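Local coordinates for protein AA9 family lytic polysaccharide monooxygenase D (Myceliophthora thermophila, PDB 5UFV) that cleaves cellulose as a secreted, copper-dependent lytic polysaccharide monooxygenase that uses oxygen or hydrogen peroxide and a reductant to oxidise C1 of the glycosidic linkage, at residues R154-A159 with P166-E171; P79-M84 with Y217-P222; K103-G108 with W138-P143. All coordinates share one frame; numbering follows the deposited sequence.

Interaction 1: residues R154-A159 with P166-E171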
loop_
_atom_site.group_PDB
_atom_site.type_symbol
_atom_site.label_atom_id
_atom_site.label_comp_id
_atom_site.label_asym_id
_atom_site.label_seq_id
_atom_site.Cartn_x
_atom_site.Cartn_y
_atom_site.Cartn_z
ATOM N N ARG A 154 1.607 5.072 1.401
ATOM C CA ARG A 154 0.304 4.387 1.274
ATOM C C ARG A 154 0.501 2.882 1.175
ATOM O O ARG A 154 1.232 2.403 0.287
ATOM C CB ARG A 154 -0.429 4.908 0.026
ATOM C CG ARG A 154 -1.660 4.136 -0.408
ATOM C CD ARG A 154 -2.278 4.846 -1.598
ATOM N NE ARG A 154 -3.468 4.149 -2.062
ATOM C CZ ARG A 154 -3.448 3.006 -2.760
ATOM N NH1 ARG A 154 -2.277 2.441 -3.125
ATOM N NH2 ARG A 154 -4.608 2.429 -3.098
ATOM N N HIS A 155 -0.141 2.135 2.072
ATOM C CA HIS A 155 -0.074 0.680 2.031
ATOM C C HIS A 155 -1.355 0.188 1.477
ATOM O O HIS A 155 -2.397 0.687 1.849
ATOM C CB HIS A 155 0.155 0.079 3.415
ATOM C CG HIS A 155 1.518 0.358 3.950
ATOM N ND1 HIS A 155 1.872 1.581 4.480
ATOM C CD2 HIS A 155 2.643 -0.393 3.959
ATOM C CE1 HIS A 155 3.146 1.559 4.825
ATOM N NE2 HIS A 155 3.636 0.376 4.514
ATOM N N GLU A 156 -1.274 -0.797 0.592
ATOM C CA GLU A 156 -2.428 -1.283 -0.101
ATOM C C GLU A 156 -2.257 -2.759 -0.267
ATOM O O GLU A 156 -1.217 -3.222 -0.766
ATOM C CB GLU A 156 -2.551 -0.606 -1.467
ATOM C CG GLU A 156 -3.658 -1.124 -2.386
ATOM C CD GLU A 156 -3.646 -0.456 -3.780
ATOM O OE1 GLU A 156 -2.556 -0.034 -4.262
ATOM O OE2 GLU A 156 -4.734 -0.326 -4.410
ATOM N N LEU A 157 -3.285 -3.488 0.180
ATOM C CA LEU A 157 -3.419 -4.908 -0.031
ATOM C C LEU A 157 -4.616 -5.078 -0.904
ATOM O O LEU A 157 -5.648 -4.460 -0.646
ATOM C CB LEU A 157 -3.707 -5.641 1.274
ATOM C CG LEU A 157 -2.688 -5.477 2.395
ATOM C CD1 LEU A 157 -3.048 -6.414 3.535
ATOM C CD2 LEU A 157 -1.265 -5.715 1.919
ATOM N N ILE A 158 -4.479 -5.912 -1.935
ATOM C CA ILE A 158 -5.567 -6.211 -2.852
ATOM C C ILE A 158 -5.862 -7.698 -2.734
ATOM O O ILE A 158 -5.076 -8.525 -3.202
ATOM C CB ILE A 158 -5.187 -5.891 -4.280
ATOM C CG1 ILE A 158 -4.671 -4.465 -4.392
ATOM C CG2 ILE A 158 -6.386 -6.063 -5.180
ATOM C CD1 ILE A 158 -4.231 -4.125 -5.812
ATOM N N ALA A 159 -6.971 -8.036 -2.086
ATOM C CA ALA A 159 -7.352 -9.424 -1.951
ATOM C C ALA A 159 -8.048 -9.882 -3.239
ATOM O O ALA A 159 -8.866 -9.163 -3.823
ATOM C CB ALA A 159 -8.256 -9.635 -0.741
ATOM N N PRO A 166 -12.250 -8.008 -7.053
ATOM C CA PRO A 166 -11.132 -7.459 -6.293
ATOM C C PRO A 166 -11.590 -6.613 -5.096
ATOM O O PRO A 166 -12.659 -6.028 -5.130
ATOM C CB PRO A 166 -10.436 -6.563 -7.307
ATOM C CG PRO A 166 -11.563 -6.096 -8.181
ATOM C CD PRO A 166 -12.411 -7.317 -8.344
ATOM N N GLN A 167 -10.757 -6.580 -4.066
ATOM C CA GLN A 167 -11.052 -5.941 -2.811
ATOM C C GLN A 167 -9.788 -5.230 -2.400
ATOM O O GLN A 167 -8.824 -5.882 -2.071
ATOM C CB GLN A 167 -11.344 -6.973 -1.750
ATOM C CG GLN A 167 -12.636 -7.741 -1.903
ATOM C CD GLN A 167 -12.863 -8.671 -0.722
ATOM O OE1 GLN A 167 -12.012 -8.794 0.147
ATOM N NE2 GLN A 167 -13.998 -9.323 -0.685
ATOM N N PHE A 168 -9.819 -3.902 -2.404
ATOM C CA PHE A 168 -8.698 -3.063 -2.046
ATOM C C PHE A 168 -8.807 -2.583 -0.603
ATOM O O PHE A 168 -9.875 -2.213 -0.159
ATOM C CB PHE A 168 -8.686 -1.844 -2.932
ATOM C CG PHE A 168 -8.631 -2.145 -4.415
ATOM C CD1 PHE A 168 -9.786 -2.391 -5.140
ATOM C CD2 PHE A 168 -7.420 -2.083 -5.105
ATOM C CE1 PHE A 168 -9.727 -2.619 -6.507
ATOM C CE2 PHE A 168 -7.360 -2.311 -6.478
ATOM C CZ PHE A 168 -8.514 -2.582 -7.178
ATOM N N TYR A 169 -7.690 -2.589 0.118
ATOM C CA TYR A 169 -7.644 -2.170 1.514
ATOM C C TYR A 169 -6.444 -1.249 1.667
ATOM O O TYR A 169 -5.329 -1.749 1.789
ATOM C CB TYR A 169 -7.455 -3.383 2.434
ATOM C CG TYR A 169 -8.530 -4.440 2.322
ATOM C CD1 TYR A 169 -8.502 -5.398 1.314
ATOM C CD2 TYR A 169 -9.551 -4.489 3.245
ATOM C CE1 TYR A 169 -9.474 -6.374 1.244
ATOM C CE2 TYR A 169 -10.539 -5.449 3.181
ATOM C CZ TYR A 169 -10.494 -6.384 2.188
ATOM O OH TYR A 169 -11.502 -7.314 2.171
ATOM N N PRO A 170 -6.663 0.090 1.628
ATOM C CA PRO A 170 -5.569 1.056 1.680
ATOM C C PRO A 170 -5.606 1.976 2.887
ATOM O O PRO A 170 -6.675 2.241 3.425
ATOM C CB PRO A 170 -5.838 1.897 0.440
ATOM C CG PRO A 170 -7.344 1.986 0.426
ATOM C CD PRO A 170 -7.871 0.712 1.047
ATOM N N GLU A 171 -4.437 2.482 3.287
ATOM C CA GLU A 171 -4.327 3.509 4.326
ATOM C C GLU A 171 -3.111 4.379 4.018
ATOM O O GLU A 171 -2.161 3.884 3.408
ATOM C CB GLU A 171 -4.161 2.875 5.707
ATOM C CG GLU A 171 -5.448 2.459 6.411
ATOM C CD GLU A 171 -5.913 1.053 6.069
ATOM O OE1 GLU A 171 -5.082 0.158 5.839
ATOM O OE2 GLU A 171 -7.137 0.831 6.048
HETATM O O HOH W 1 0.241 3.695 5.286
#
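L157 and Y169 pair in the middle of a beta hairpin whose antiparallel strands, 165° apart in direction, show how a strand ladder can hold a metal ligand in place. They form a hydrogen-bonded pair, as do H155 with E171 and A159 with Q167; E156–P170 and I158–F168 are the non-hydrogen-bonded pairs between them. Y169 is the side chain to follow. Its CB lies 3.7 Å from O of L157, the carbonyl that also accepts the Y169 amide. With CG beside the backbone N (chi1 -59°), the ring runs along the strand, so that CD1 brings its edge to the same carbonyl at 3.6 Å. Farther out, CE1 rests 4.0 Å from CB of A159. At the tip, OH donates to OE1 of Q167 over 2.6 Å, coming from above the amide plane, and the side chain ends about 3 Å from the copper ion, which Y169 binds together with H75 and the methylated H1. Q167 probably takes part in binding O2, as in related enzymes.

The other face of the hairpin is built on charge and apolar packing. R154 grips E156 end-on, NH1 to OE1 at 2.7 Å and NH2 to OE2, both from above the carboxylate plane. OE1 also accepts from W83 and OE2 from Y196, which should fix the carboxylate firmly. The ring of F168 turns its CD2 edge toward OE2 of E156 at 3.3 Å, while CD1 of I158 reaches CE2 of F168 at 3.7 Å.

Strand 149-159 is flanked by 167-177 and 80-86; L157 packs against W70 of the opposing sheet, and helix 45-48 covers E156 and F168 through L46.

Interaction 2: residues P79-M84 with Y217-P222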
loop_
_atom_site.group_PDB
_atom_site.type_symbol
_atom_site.label_atom_id
_atom_site.label_comp_id
_atom_site.label_asym_id
_atom_site.label_seq_id
_atom_site.Cartn_x
_atom_site.Cartn_y
_atom_site.Cartn_z
ATOM N N PRO A 79 -1.694 -9.148 -4.193
ATOM C CA PRO A 79 -0.484 -8.375 -3.989
ATOM C C PRO A 79 -0.471 -7.373 -2.813
ATOM O O PRO A 79 -1.507 -7.000 -2.259
ATOM C CB PRO A 79 -0.340 -7.620 -5.311
ATOM C CG PRO A 79 -1.722 -7.437 -5.772
ATOM C CD PRO A 79 -2.416 -8.716 -5.399
ATOM N N ILE A 80 0.740 -6.975 -2.464
ATOM C CA ILE A 80 1.005 -5.934 -1.508
ATOM C C ILE A 80 1.626 -4.810 -2.313
ATOM O O ILE A 80 2.540 -5.061 -3.087
ATOM C CB ILE A 80 2.074 -6.402 -0.498
ATOM C CG1 ILE A 80 1.580 -7.628 0.248
ATOM C CG2 ILE A 80 2.425 -5.293 0.466
ATOM C CD1 ILE A 80 2.602 -8.211 1.183
ATOM N N LEU A 81 1.141 -3.588 -2.125
ATOM C CA LEU A 81 1.775 -2.427 -2.705
ATOM C C LEU A 81 2.031 -1.345 -1.659
ATOM O O LEU A 81 1.175 -1.083 -0.811
ATOM C CB LEU A 81 0.901 -1.851 -3.798
ATOM C CG LEU A 81 0.804 -2.701 -5.074
ATOM C CD1 LEU A 81 -0.218 -3.813 -4.936
ATOM C CD2 LEU A 81 0.448 -1.816 -6.264
ATOM N N VAL A 82 3.205 -0.714 -1.735
ATOM C CA VAL A 82 3.517 0.394 -0.884
ATOM C C VAL A 82 3.970 1.533 -1.742
ATOM O O VAL A 82 4.883 1.375 -2.533
ATOM C CB VAL A 82 4.649 0.059 0.073
ATOM C CG1 VAL A 82 4.828 1.203 1.064
ATOM C CG2 VAL A 82 4.389 -1.280 0.769
ATOM N N TRP A 83 3.339 2.687 -1.576
ATOM C CA TRP A 83 3.575 3.829 -2.416
ATOM C C TRP A 83 3.915 5.026 -1.589
ATOM O O TRP A 83 3.633 5.084 -0.415
ATOM C CB TRP A 83 2.311 4.237 -3.149
ATOM C CG TRP A 83 1.549 3.196 -3.915
ATOM C CD1 TRP A 83 0.834 2.148 -3.405
ATOM C CD2 TRP A 83 1.340 3.169 -5.332
ATOM N NE1 TRP A 83 0.235 1.440 -4.427
ATOM C CE2 TRP A 83 0.522 2.051 -5.615
ATOM C CE3 TRP A 83 1.768 3.978 -6.388
ATOM C CZ2 TRP A 83 0.118 1.735 -6.895
ATOM C CZ3 TRP A 83 1.365 3.656 -7.670
ATOM C CH2 TRP A 83 0.546 2.554 -7.912
ATOM N N MET A 84 4.442 6.033 -2.258
ATOM C CA MET A 84 4.738 7.304 -1.657
ATOM C C MET A 84 4.313 8.411 -2.596
ATOM O O MET A 84 4.045 8.187 -3.765
ATOM C CB MET A 84 6.238 7.422 -1.339
ATOM C CG MET A 84 6.648 6.612 -0.135
ATOM S SD MET A 84 8.363 6.816 0.425
ATOM C CE MET A 84 8.271 8.332 1.384
ATOM N N TYR A 217 1.376 -13.585 -12.133
ATOM C CA TYR A 217 0.594 -12.395 -11.826
ATOM C C TYR A 217 1.468 -11.187 -12.067
ATOM O O TYR A 217 2.526 -11.051 -11.465
ATOM C CB TYR A 217 0.110 -12.425 -10.373
ATOM C CG TYR A 217 -0.751 -11.239 -9.988
ATOM C CD1 TYR A 217 -2.054 -11.159 -10.397
ATOM C CD2 TYR A 217 -0.238 -10.201 -9.233
ATOM C CE1 TYR A 217 -2.838 -10.077 -10.065
ATOM C CE2 TYR A 217 -1.006 -9.100 -8.890
ATOM C CZ TYR A 217 -2.319 -9.043 -9.297
ATOM O OH TYR A 217 -3.101 -7.942 -8.970
ATOM N N LYS A 218 1.042 -10.322 -12.971
ATOM C CA LYS A 218 1.693 -9.031 -13.156
ATOM C C LYS A 218 1.142 -8.053 -12.074
ATOM O O LYS A 218 -0.064 -7.768 -12.011
ATOM C CB LYS A 218 1.434 -8.530 -14.582
ATOM C CG LYS A 218 1.984 -7.156 -14.897
ATOM C CD LYS A 218 3.507 -7.128 -14.908
ATOM C CE LYS A 218 4.050 -5.694 -15.034
ATOM N NZ LYS A 218 3.604 -4.982 -16.282
ATOM N N ILE A 219 2.018 -7.540 -11.226
ATOM C CA ILE A 219 1.595 -6.587 -10.210
ATOM C C ILE A 219 1.164 -5.254 -10.871
ATOM O O ILE A 219 1.864 -4.701 -11.718
ATOM C CB ILE A 219 2.696 -6.403 -9.134
ATOM C CG1 ILE A 219 2.974 -7.745 -8.440
ATOM C CG2 ILE A 219 2.267 -5.421 -8.053
ATOM C CD1 ILE A 219 4.164 -7.737 -7.504
ATOM N N PRO A 220 -0.012 -4.743 -10.500
ATOM C CA PRO A 220 -0.476 -3.497 -11.125
ATOM C C PRO A 220 0.319 -2.274 -10.717
ATOM O O PRO A 220 1.073 -2.313 -9.751
ATOM C CB PRO A 220 -1.915 -3.360 -10.649
ATOM C CG PRO A 220 -2.048 -4.257 -9.479
ATOM C CD PRO A 220 -1.026 -5.346 -9.619
ATOM N N GLY A 221 0.141 -1.202 -11.478
ATOM C CA GLY A 221 0.870 0.036 -11.278
ATOM C C GLY A 221 2.211 0.022 -12.009
ATOM O O GLY A 221 2.581 -0.994 -12.595
ATOM N N PRO A 222 2.955 1.143 -11.949
ATOM C CA PRO A 222 4.237 1.303 -12.613
ATOM C C PRO A 222 5.333 0.501 -11.936
ATOM O O PRO A 222 5.143 0.071 -10.809
ATOM C CB PRO A 222 4.535 2.813 -12.477
ATOM C CG PRO A 222 3.295 3.436 -11.926
ATOM C CD PRO A 222 2.590 2.345 -11.184
#
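Between P79–W83 and Y217–P222 the backbones run in nearly the same direction, only 11° apart, yet their nearest CA atoms, those of P79 and I219, stay 6.8 Å from each other, so side chains do most of the joining. This is a strand packed against an irregular segment near the C-terminus, with prolines supplying much of the surface. The ring of P79 crosses the phenol of Y217 at about a right angle. Its CG lies 3.6 Å from CE2 of Y217 and 3.5 Å from the OH, and its CD is nearly as close to both. The tyrosine reaches this place because its CG is anti to the backbone N (chi1 -178°), and its hydroxyl is held by hydrogen bonding to the carbonyl of N203.

L81 fills the middle. Its CD2 sits 3.6 Å from the carbonyl O of P220, while CG makes a looser apolar contact with CG2 of I219 at 4.3 Å. At the far end the six-membered part of the W83 indole reaches the chain at its CH2 corner: CH2 is 3.9 Å from CD of P222, the two side chains crossing at about a right angle, and it also approaches CA of G221. The same indole meets the ring of Y196, their planes inclined at about 55°.

Strand 80-86 lies between strands 149-159 and 101-107 in the mixed sheet, and the irregular segment runs along strand 80-86 over one face of that sheet, with I219 also touching E106 of strand 101-107. I80 and V82 point from the other face toward strand 136-141.

Interaction 3: residues K103-G108 with W138-P143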
loop_
_atom_site.group_PDB
_atom_site.type_symbol
_atom_site.label_atom_id
_atom_site.label_comp_id
_atom_site.label_asym_id
_atom_site.label_seq_id
_atom_site.Cartn_x
_atom_site.Cartn_y
_atom_site.Cartn_z
ATOM N N LYS A 103 5.486 3.719 -6.562
ATOM C CA LYS A 103 5.749 2.527 -5.755
ATOM C C LYS A 103 7.168 2.503 -5.238
ATOM O O LYS A 103 8.116 2.743 -5.986
ATOM C CB LYS A 103 5.512 1.256 -6.578
ATOM C CG LYS A 103 4.038 0.908 -6.712
ATOM C CD LYS A 103 3.691 0.175 -7.999
ATOM C CE LYS A 103 4.137 -1.279 -7.996
ATOM N NZ LYS A 103 3.681 -2.025 -9.198
ATOM N N ILE A 104 7.302 2.160 -3.960
ATOM C CA ILE A 104 8.591 1.859 -3.380
ATOM C C ILE A 104 8.763 0.378 -3.037
ATOM O O ILE A 104 9.875 -0.076 -2.880
ATOM C CB ILE A 104 8.856 2.716 -2.132
ATOM C CG1 ILE A 104 7.928 2.353 -1.002
ATOM C CG2 ILE A 104 8.689 4.199 -2.456
ATOM C CD1 ILE A 104 8.247 3.125 0.254
ATOM N N ASP A 105 7.669 -0.361 -2.894
ATOM C CA ASP A 105 7.734 -1.788 -2.581
ATOM C C ASP A 105 6.553 -2.538 -3.218
ATOM O O ASP A 105 5.530 -1.944 -3.544
ATOM C CB ASP A 105 7.740 -1.980 -1.064
ATOM C CG ASP A 105 8.445 -3.269 -0.621
ATOM O OD1 ASP A 105 9.063 -3.944 -1.479
ATOM O OD2 ASP A 105 8.399 -3.605 0.596
ATOM N N GLU A 106 6.698 -3.837 -3.413
ATOM C CA GLU A 106 5.597 -4.656 -3.933
ATOM C C GLU A 106 5.906 -6.137 -3.737
ATOM O O GLU A 106 7.055 -6.530 -3.704
ATOM C CB GLU A 106 5.371 -4.398 -5.423
ATOM C CG GLU A 106 6.584 -4.791 -6.281
ATOM C CD GLU A 106 6.360 -4.706 -7.790
ATOM O OE1 GLU A 106 5.285 -4.206 -8.272
ATOM O OE2 GLU A 106 7.300 -5.151 -8.506
ATOM N N ALA A 107 4.871 -6.951 -3.601
ATOM C CA ALA A 107 5.057 -8.390 -3.538
ATOM C C ALA A 107 3.828 -9.025 -4.126
ATOM O O ALA A 107 2.718 -8.520 -3.932
ATOM C CB ALA A 107 5.275 -8.850 -2.110
ATOM N N GLY A 108 4.030 -10.108 -4.868
ATOM C CA GLY A 108 2.966 -10.796 -5.540
ATOM C C GLY A 108 3.087 -12.289 -5.388
ATOM O O GLY A 108 3.254 -12.791 -4.297
ATOM N N TRP A 138 4.931 -5.567 7.669
ATOM C CA TRP A 138 5.650 -5.505 6.387
ATOM C C TRP A 138 6.603 -4.345 6.408
ATOM O O TRP A 138 6.218 -3.243 6.755
ATOM C CB TRP A 138 4.698 -5.357 5.196
ATOM C CG TRP A 138 5.411 -5.630 3.890
ATOM C CD1 TRP A 138 6.023 -4.705 3.072
ATOM C CD2 TRP A 138 5.648 -6.910 3.295
ATOM N NE1 TRP A 138 6.600 -5.339 1.993
ATOM C CE2 TRP A 138 6.394 -6.689 2.107
ATOM C CE3 TRP A 138 5.328 -8.219 3.660
ATOM C CZ2 TRP A 138 6.803 -7.741 1.255
ATOM C CZ3 TRP A 138 5.742 -9.272 2.823
ATOM C CH2 TRP A 138 6.473 -9.020 1.625
ATOM N N SER A 139 7.846 -4.599 6.034
ATOM C CA SER A 139 8.899 -3.585 6.060
ATOM C C SER A 139 9.392 -3.185 4.650
ATOM O O SER A 139 9.645 -4.043 3.789
ATOM C CB SER A 139 10.077 -4.115 6.863
ATOM O OG SER A 139 9.805 -4.061 8.244
ATOM N N SER A 140 9.548 -1.884 4.441
ATOM C CA SER A 140 10.015 -1.330 3.184
ATOM C C SER A 140 11.087 -0.271 3.475
ATOM O O SER A 140 10.946 0.509 4.408
ATOM C CB SER A 140 8.861 -0.666 2.445
ATOM O OG SER A 140 7.837 -1.582 2.103
ATOM N N LYS A 141 12.154 -0.246 2.682
ATOM C CA LYS A 141 13.138 0.822 2.751
ATOM C C LYS A 141 12.660 2.021 1.972
ATOM O O LYS A 141 12.218 1.873 0.860
ATOM C CB LYS A 141 14.473 0.377 2.176
ATOM C CG LYS A 141 15.257 -0.442 3.161
ATOM C CD LYS A 141 16.581 -0.930 2.595
ATOM C CE LYS A 141 17.229 -1.846 3.630
ATOM N NZ LYS A 141 18.463 -2.495 3.130
ATOM N N ILE A 142 12.760 3.205 2.565
ATOM C CA ILE A 142 12.625 4.456 1.829
ATOM C C ILE A 142 13.768 4.568 0.824
ATOM O O ILE A 142 14.920 4.588 1.215
ATOM C CB ILE A 142 12.690 5.668 2.772
ATOM C CG1 ILE A 142 11.460 5.678 3.684
ATOM C CG2 ILE A 142 12.769 6.964 1.974
ATOM C CD1 ILE A 142 11.478 6.753 4.761
ATOM N N PRO A 143 13.450 4.659 -0.472
ATOM C CA PRO A 143 14.473 4.601 -1.523
ATOM C C PRO A 143 15.635 5.551 -1.288
ATOM O O PRO A 143 15.405 6.682 -0.850
ATOM C CB PRO A 143 13.730 5.031 -2.789
ATOM C CG PRO A 143 12.283 4.892 -2.484
ATOM C CD PRO A 143 12.100 4.907 -1.003
#
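A classic beta bulge, formed by I104 and D105 opposite V82, turns both of these side chains toward W138–P143 and shapes a small polar junction between two sheets. Strands 105-107 and 138-141 approach to 8.2 Å between their axes at 138°, too far apart for backbone pairing, so the contact depends on side chains spanning the gap.

One oxygen, OD2 of D105, is the hub. It accepts a 2.6 Å hydrogen bond from OG of S140, which arrives on the anti side and close to the carboxylate plane. A second bond of 2.9 Å comes from NE1 of W138; the oxygen lies near the indole plane at the ring edge, but the donor stands well above the plane of the carboxylate. D105 reaches between the two donors because its CG is nearly trans to the backbone N (chi1 -153°). The other oxygen, OD1, takes a weak bond from the amide of E106. Two neutral donors on OD2 would be expected to stabilise the negative charge and to limit rotation of both the indole and the carboxylate.

Apolar contacts flank the hub. CB of A107 rests 3.9 Å from CZ2 of W138, beyond the nitrogen on the benzo side of the indole. On the opposite flank, I104 crosses P143 at about a right angle: its CG2 meets CG of the proline at 3.7 Å, while CD1 reaches toward CB of S140 at 4.4 Å.

W138 also packs on W70 and I80, one in each sheet, and S140 on V82. Such face-to-face packing of two antiparallel-rich sheets, closed here by a tryptophan, an aspartate and a serine near the sandwich margin, belongs to the immunoglobulin-like beta-sandwich of AA9 monooxygenases.

The three contacts step across one beta sandwich. Interaction 1 is the most buried and joins neighbouring strands by a backbone ladder, carrying a copper ligand in its central pair. Interactions 2 and 3 are partly buried and rely on side chains: prolines and aromatics against an irregular segment in the former, a shared carboxylate oxygen between two sheets in the latter. Strand 80-86 links all three, since backbone bonds tie L81 to E156 of interaction 1 and I80 to A107 of interaction 3. K103 adds a second tie, its NZ bonding to O of P220 in interaction 2 and forming a salt bridge with E106. Only interaction 1 includes residues of the copper site.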